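Local coordinates for protein proliferating cell nuclear antigen (Entamoeba histolytica, PDB 3P91) that probably serves as a sliding clamp on DNA, raising the processivity of DNA polymerase delta during replication, at residues A[50-55]-A[128-133]; A[31-36]-A[40-45]. All blocks are in the same frame, centred on the assembly; numbering follows the deposited sequence.

Contact 1. Residues A[50-55]-A[128-133]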
ATOM      1  N   VAL A  50      10.430   1.308  30.866  1.00 25.67           N
ATOM      2  CA  VAL A  50      11.824   1.009  30.586  1.00 25.95           C
ATOM      3  C   VAL A  50      12.559   2.299  30.280  1.00 25.33           C
ATOM      4  O   VAL A  50      13.765   2.409  30.492  1.00 26.75           O
ATOM      5  CB  VAL A  50      11.941   0.051  29.378  1.00 24.70           C
ATOM      6  CG1 VAL A  50      13.226   0.291  28.628  1.00 27.63           C
ATOM      7  CG2 VAL A  50      11.835  -1.393  29.828  1.00 22.92           C
ATOM      8  N   SER A  51      11.814   3.281  29.790  1.00 22.89           N
ATOM      9  CA  SER A  51      12.402   4.533  29.367  1.00 20.68           C
ATOM     10  C   SER A  51      11.514   5.697  29.752  1.00 22.80           C
ATOM     11  O   SER A  51      10.456   5.529  30.357  1.00 22.37           O
ATOM     12  CB  SER A  51      12.605   4.532  27.856  1.00 22.60           C
ATOM     13  OG  SER A  51      11.355   4.458  27.185  1.00 25.43           O
ATOM     14  N   LEU A  52      11.951   6.887  29.373  1.00 22.59           N
ATOM     15  CA  LEU A  52      11.293   8.108  29.778  1.00 21.52           C
ATOM     16  C   LEU A  52      11.001   8.913  28.534  1.00 21.82           C
ATOM     17  O   LEU A  52      11.839   8.997  27.636  1.00 21.18           O
ATOM     18  CB  LEU A  52      12.227   8.901  30.694  1.00 22.48           C
ATOM     19  CG  LEU A  52      11.726   9.612  31.949  1.00 26.03           C
ATOM     20  CD1 LEU A  52      11.197  11.015  31.648  1.00 26.25           C
ATOM     21  CD2 LEU A  52      10.686   8.762  32.662  1.00 28.38           C
ATOM     22  N   VAL A  53       9.804   9.486  28.480  1.00 22.29           N
ATOM     23  CA  VAL A  53       9.442  10.423  27.430  1.00 21.52           C
ATOM     24  C   VAL A  53       9.294  11.809  28.037  1.00 20.59           C
ATOM     25  O   VAL A  53       8.745  11.955  29.124  1.00 20.85           O
ATOM     26  CB  VAL A  53       8.105  10.043  26.760  1.00 23.03           C
ATOM     27  CG1 VAL A  53       7.883  10.887  25.526  1.00 18.81           C
ATOM     28  CG2 VAL A  53       8.074   8.560  26.417  1.00 24.86           C
ATOM     29  N   SER A  54       9.782  12.821  27.327  1.00 21.14           N
ATOM     30  CA  SER A  54       9.705  14.202  27.781  1.00 19.43           C
ATOM     31  C   SER A  54       9.314  15.144  26.651  1.00 20.31           C
ATOM     32  O   SER A  54      10.128  15.435  25.782  1.00 21.90           O
ATOM     33  CB  SER A  54      11.052  14.643  28.336  1.00 21.93           C
ATOM     34  OG  SER A  54      11.059  16.032  28.598  1.00 26.51           O
ATOM     35  N   LEU A  55       8.078  15.632  26.669  1.00 19.62           N
ATOM     36  CA  LEU A  55       7.625  16.574  25.652  1.00 20.37           C
ATOM     37  C   LEU A  55       7.367  17.956  26.212  1.00 21.91           C
ATOM     38  O   LEU A  55       6.807  18.117  27.295  1.00 21.42           O
ATOM     39  CB  LEU A  55       6.349  16.083  24.965  1.00 22.87           C
ATOM     40  CG  LEU A  55       5.564  17.122  24.143  1.00 21.71           C
ATOM     41  CD1 LEU A  55       6.214  17.397  22.787  1.00 19.75           C
ATOM     42  CD2 LEU A  55       4.118  16.685  23.961  1.00 18.56           C
ATOM     43  N   GLU A 128       2.510   8.200  38.674  1.00 50.10           N
ATOM     44  CA  GLU A 128       3.491   8.928  39.460  1.00 45.99           C
ATOM     45  C   GLU A 128       4.225   9.839  38.492  1.00 44.55           C
ATOM     46  O   GLU A 128       4.635   9.396  37.416  1.00 45.79           O
ATOM     47  N   SER A 129       4.359  11.113  38.855  1.00 37.91           N
ATOM     48  CA  SER A 129       5.162  12.035  38.068  1.00 36.38           C
ATOM     49  C   SER A 129       6.603  11.562  38.136  1.00 37.54           C
ATOM     50  O   SER A 129       7.023  10.972  39.132  1.00 37.06           O
ATOM     51  CB  SER A 129       5.063  13.446  38.620  1.00 34.16           C
ATOM     52  OG  SER A 129       5.612  13.491  39.918  1.00 38.73           O
ATOM     53  N   VAL A 130       7.357  11.813  37.074  1.00 35.23           N
ATOM     54  CA  VAL A 130       8.719  11.311  36.992  1.00 31.59           C
ATOM     55  C   VAL A 130       9.719  12.440  36.791  1.00 32.37           C
ATOM     56  O   VAL A 130       9.349  13.561  36.420  1.00 34.54           O
ATOM     57  CB  VAL A 130       8.871  10.272  35.868  1.00 28.43           C
ATOM     58  CG1 VAL A 130       7.942   9.103  36.109  1.00 27.47           C
ATOM     59  CG2 VAL A 130       8.587  10.903  34.527  1.00 29.28           C
ATOM     60  N   GLU A 131      10.985  12.135  37.048  1.00 28.76           N
ATOM     61  CA  GLU A 131      12.053  13.113  36.928  1.00 27.26           C
ATOM     62  C   GLU A 131      13.099  12.599  35.957  1.00 25.07           C
ATOM     63  O   GLU A 131      13.437  11.421  35.961  1.00 23.11           O
ATOM     64  CB  GLU A 131      12.700  13.362  38.289  1.00 27.42           C
ATOM     65  CG  GLU A 131      11.716  13.623  39.408  1.00 27.35           C
ATOM     66  CD  GLU A 131      10.999  14.938  39.238  1.00 37.91           C
ATOM     67  OE1 GLU A 131       9.814  15.024  39.629  1.00 44.25           O
ATOM     68  OE2 GLU A 131      11.623  15.888  38.714  1.00 40.60           O
ATOM     69  N   ILE A 132      13.612  13.494  35.125  1.00 24.77           N
ATOM     70  CA  ILE A 132      14.664  13.136  34.191  1.00 24.22           C
ATOM     71  C   ILE A 132      15.955  12.810  34.942  1.00 21.99           C
ATOM     72  O   ILE A 132      16.183  13.297  36.046  1.00 23.74           O
ATOM     73  CB  ILE A 132      14.894  14.251  33.136  1.00 23.89           C
ATOM     74  CG1 ILE A 132      15.613  15.455  33.750  1.00 22.51           C
ATOM     75  CG2 ILE A 132      13.569  14.662  32.504  1.00 22.53           C
ATOM     76  CD1 ILE A 132      15.706  16.661  32.829  1.00 20.54           C
ATOM     77  N   PRO A 133      16.792  11.952  34.356  1.00 21.25           N
ATOM     78  CA  PRO A 133      18.055  11.608  35.000  1.00 20.46           C
ATOM     79  C   PRO A 133      19.082  12.726  34.852  1.00 23.96           C
ATOM     80  O   PRO A 133      18.891  13.635  34.041  1.00 24.02           O
ATOM     81  CB  PRO A 133      18.505  10.365  34.230  1.00 21.17           C
ATOM     82  CG  PRO A 133      17.862  10.492  32.903  1.00 21.84           C
ATOM     83  CD  PRO A 133      16.548  11.153  33.142  1.00 20.13           C
TER
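In the interdomain connecting loop of this sliding clamp, Val130 drops onto Leu52 of strand 52-57, and a small apolar contact forms where the loop runs across the outer surface of the sheet. The two side chains meet tip to tip: Val130 CG2 lies 3.5 Å from Leu52 CD2 and 3.9 Å from Leu52 CD1, seated against both methyls of the fork. Chi1 of -59° sets Val130 CG1 anti to the carbonyl carbon and leaves CG2, between the backbone N and the carbonyl carbon, as the methyl nearest the leucine. Two residues on, Ile132 approaches the same leucine more loosely, its branch methyl CG2 being 4.4 Å from Leu52 CD1. No hydrogen bond ties the two segments together, and the nearest CA atoms, those of Leu52 and Ile132, are 7.5 Å apart; the loop lies over the sheet and does not pair with strand 52-57. Family resemblance suggests that this apolar ground belongs to the groove where clamp partners dock. Around it, Leu52 also packs on Met45 of strand 39-45 and Tyr252 of strand 247-253; Ile132 touches Gln43, while Pro133 leans on Tyr252 and Pro237.

Contact 2. Residues A[31-36]-A[40-45]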
ATOM      1  N   THR A  31      -1.587   9.049  28.276  1.00 30.35           N
ATOM      2  CA  THR A  31      -0.706   9.930  29.026  1.00 29.04           C
ATOM      3  C   THR A  31      -1.383  11.236  29.409  1.00 26.75           C
ATOM      4  O   THR A  31      -2.362  11.654  28.795  1.00 27.33           O
ATOM      5  CB  THR A  31       0.617  10.202  28.271  1.00 27.74           C
ATOM      6  OG1 THR A  31       1.566  10.795  29.165  1.00 32.55           O
ATOM      7  CG2 THR A  31       0.395  11.120  27.086  1.00 24.49           C
ATOM      8  N   ASN A  32      -0.864  11.864  30.450  1.00 24.45           N
ATOM      9  CA  ASN A  32      -1.365  13.150  30.868  1.00 25.88           C
ATOM     10  C   ASN A  32      -0.681  14.268  30.117  1.00 25.38           C
ATOM     11  O   ASN A  32       0.538  14.285  29.965  1.00 24.12           O
ATOM     12  CB  ASN A  32      -1.162  13.344  32.366  1.00 28.78           C
ATOM     13  CG  ASN A  32      -2.165  12.585  33.185  1.00 28.23           C
ATOM     14  OD1 ASN A  32      -3.368  12.664  32.944  1.00 29.45           O
ATOM     15  ND2 ASN A  32      -1.680  11.832  34.154  1.00 29.31           N
ATOM     16  N   PHE A  33      -1.489  15.199  29.639  1.00 25.20           N
ATOM     17  CA  PHE A  33      -0.979  16.424  29.072  1.00 24.53           C
ATOM     18  C   PHE A  33      -1.164  17.486  30.110  1.00 25.17           C
ATOM     19  O   PHE A  33      -2.284  17.869  30.427  1.00 25.59           O
ATOM     20  CB  PHE A  33      -1.742  16.792  27.812  1.00 25.93           C
ATOM     21  CG  PHE A  33      -1.376  15.956  26.641  1.00 25.38           C
ATOM     22  CD1 PHE A  33      -0.711  16.506  25.570  1.00 25.92           C
ATOM     23  CD2 PHE A  33      -1.663  14.603  26.629  1.00 28.77           C
ATOM     24  CE1 PHE A  33      -0.360  15.726  24.492  1.00 27.96           C
ATOM     25  CE2 PHE A  33      -1.317  13.813  25.549  1.00 26.01           C
ATOM     26  CZ  PHE A  33      -0.666  14.374  24.482  1.00 25.54           C
ATOM     27  N   ASP A  34      -0.050  17.938  30.661  1.00 26.20           N
ATOM     28  CA  ASP A  34      -0.066  18.978  31.666  1.00 23.79           C
ATOM     29  C   ASP A  34       0.008  20.318  30.966  1.00 23.03           C
ATOM     30  O   ASP A  34       1.039  20.696  30.423  1.00 22.58           O
ATOM     31  CB  ASP A  34       1.111  18.797  32.623  1.00 22.90           C
ATOM     32  CG  ASP A  34       1.094  17.448  33.312  1.00 26.71           C
ATOM     33  OD1 ASP A  34       2.066  16.679  33.152  1.00 34.52           O
ATOM     34  OD2 ASP A  34       0.108  17.148  34.012  1.00 27.54           O
ATOM     35  N   CYS A  35      -1.107  21.029  30.959  1.00 24.36           N
ATOM     36  CA  CYS A  35      -1.143  22.351  30.368  1.00 23.40           C
ATOM     37  C   CYS A  35      -0.949  23.412  31.448  1.00 23.14           C
ATOM     38  O   CYS A  35      -1.252  23.198  32.619  1.00 23.23           O
ATOM     39  CB  CYS A  35      -2.462  22.555  29.626  1.00 22.22           C
ATOM     40  SG  CYS A  35      -2.890  21.161  28.554  1.00 23.29           S
ATOM     41  N   SER A  36      -0.412  24.550  31.048  1.00 20.93           N
ATOM     42  CA  SER A  36      -0.237  25.659  31.954  1.00 21.19           C
ATOM     43  C   SER A  36       0.073  26.857  31.084  1.00 21.79           C
ATOM     44  O   SER A  36       0.094  26.742  29.865  1.00 23.19           O
ATOM     45  CB  SER A  36       0.893  25.381  32.941  1.00 22.74           C
ATOM     46  OG  SER A  36       2.166  25.517  32.329  1.00 24.11           O
ATOM     47  N   ILE A  40       2.441  23.024  26.907  1.00 21.23           N
ATOM     48  CA  ILE A  40       1.945  21.669  27.082  1.00 21.28           C
ATOM     49  C   ILE A  40       3.131  20.736  27.300  1.00 21.80           C
ATOM     50  O   ILE A  40       4.114  20.764  26.559  1.00 21.78           O
ATOM     51  CB  ILE A  40       1.102  21.217  25.871  1.00 20.07           C
ATOM     52  CG1 ILE A  40       0.018  22.258  25.587  1.00 20.08           C
ATOM     53  CG2 ILE A  40       0.486  19.845  26.112  1.00 18.14           C
ATOM     54  CD1 ILE A  40      -0.773  22.002  24.347  1.00 16.83           C
ATOM     55  N   ALA A  41       3.033  19.914  28.332  1.00 20.35           N
ATOM     56  CA  ALA A  41       4.141  19.078  28.729  1.00 20.88           C
ATOM     57  C   ALA A  41       3.690  17.647  28.936  1.00 21.61           C
ATOM     58  O   ALA A  41       2.557  17.391  29.338  1.00 22.49           O
ATOM     59  CB  ALA A  41       4.771  19.617  30.004  1.00 20.69           C
ATOM     60  N   VAL A  42       4.596  16.719  28.661  1.00 20.77           N
ATOM     61  CA  VAL A  42       4.375  15.317  28.965  1.00 22.02           C
ATOM     62  C   VAL A  42       5.675  14.690  29.465  1.00 20.97           C
ATOM     63  O   VAL A  42       6.684  14.700  28.777  1.00 22.31           O
ATOM     64  CB  VAL A  42       3.848  14.550  27.737  1.00 23.22           C
ATOM     65  CG1 VAL A  42       3.798  13.048  28.019  1.00 22.07           C
ATOM     66  CG2 VAL A  42       2.487  15.079  27.332  1.00 21.63           C
ATOM     67  N   GLN A  43       5.643  14.174  30.684  1.00 22.12           N
ATOM     68  CA  GLN A  43       6.784  13.485  31.263  1.00 24.99           C
ATOM     69  C   GLN A  43       6.287  12.214  31.901  1.00 26.33           C
ATOM     70  O   GLN A  43       5.562  12.252  32.899  1.00 25.58           O
ATOM     71  CB  GLN A  43       7.483  14.341  32.319  1.00 25.24           C
ATOM     72  CG  GLN A  43       8.498  15.305  31.748  1.00 26.92           C
ATOM     73  CD  GLN A  43       9.591  15.663  32.737  1.00 29.83           C
ATOM     74  OE1 GLN A  43       9.562  15.249  33.902  1.00 31.89           O
ATOM     75  NE2 GLN A  43      10.567  16.441  32.276  1.00 27.69           N
ATOM     76  N   CYS A  44       6.676  11.088  31.317  1.00 23.78           N
ATOM     77  CA  CYS A  44       6.204   9.796  31.776  1.00 24.32           C
ATOM     78  C   CYS A  44       7.080   8.702  31.195  1.00 25.93           C
ATOM     79  O   CYS A  44       7.861   8.942  30.270  1.00 25.29           O
ATOM     80  CB  CYS A  44       4.767   9.584  31.324  1.00 21.58           C
ATOM     81  SG  CYS A  44       4.630   9.454  29.537  1.00 24.86           S
ATOM     82  N   MET A  45       6.938   7.500  31.745  1.00 28.14           N
ATOM     83  CA  MET A  45       7.645   6.326  31.252  1.00 26.01           C
ATOM     84  C   MET A  45       6.949   5.760  30.040  1.00 26.60           C
ATOM     85  O   MET A  45       5.744   5.935  29.873  1.00 29.11           O
ATOM     86  CB  MET A  45       7.709   5.250  32.329  1.00 27.29           C
ATOM     87  CG  MET A  45       8.475   5.681  33.559  1.00 27.35           C
ATOM     88  SD  MET A  45       8.742   4.317  34.690  1.00 32.85           S
ATOM     89  CE  MET A  45       7.064   3.814  35.017  1.00 34.33           C
TER
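Phe33 reaches across to Val42 and Ile40 on the next strand, and its side chain can be followed outward. CB sits 4.1 Å from Ile40 CG2. Chi1 of -75° places CG anti to the carbonyl carbon, and from there the ring spreads beneath one branch of Val42. Ring atom CD1 then meets Ile40 CG2 at 3.6 Å, in the plane of the ring and therefore at its edge. Val42 CG2 comes over the face instead: it lies 3.9 Å from the centroid of the Phe33 ring and only 10° off the normal, a well-centred CH-pi contact. CG at the root of the ring and, further out, CE1 both lie under this same methyl, as CD1 does between them.

The backbone beneath is a beta hairpin, strand 30-36 turning back into strand 39-45. Asp34 and Ala41 form an antiparallel hydrogen-bonded pair, with Asp34 N to Ala41 O and Ala41 N to Asp34 O both 3.0 Å. Cys35 and Ile40 follow as a non-hydrogen-bonded pair nearer the turn, and a CA-H...O contact runs from Ile40 CA to Asp34 O.

Val42 divides its work between its branches. While CG2 is over the ring, it also lies 3.4 Å from Asn32 O; CG1 points toward Thr31, tip to tip, with Thr31 OG1 3.4 Å away. Cys44 SG is likewise 3.4 Å from Thr31 OG1, so the hydroxyl lies close to both a methyl and a sulfur. Helix 77-84 packs against this face, with Leu77 touching Thr31 and Phe33, whereas Asp34 and Ala41 look out from the opposite face, where Asp34 touches Thr72 of strand 71-76.

In the fold
Contact 2 comes first along the chain and is complete before contact 1 begins; their centres are 10 Å apart. Both reach the sheet in which strands 30-36, 39-45 and 52-57 lie side by side, and 247-253 comes next. Strand 39-45 is shared ground: its Val42 and Cys44 carbonyls probably accept hydrogen bonds from Leu55 and Val53 of strand 52-57. Contact 2 builds the hairpin and, on the helix side, part of the core of the N-terminal domain. Contact 1 works on the other face, where the connecting loop crosses the same strands on its way to strand 139-144, linking the two domains of one clamp subunit.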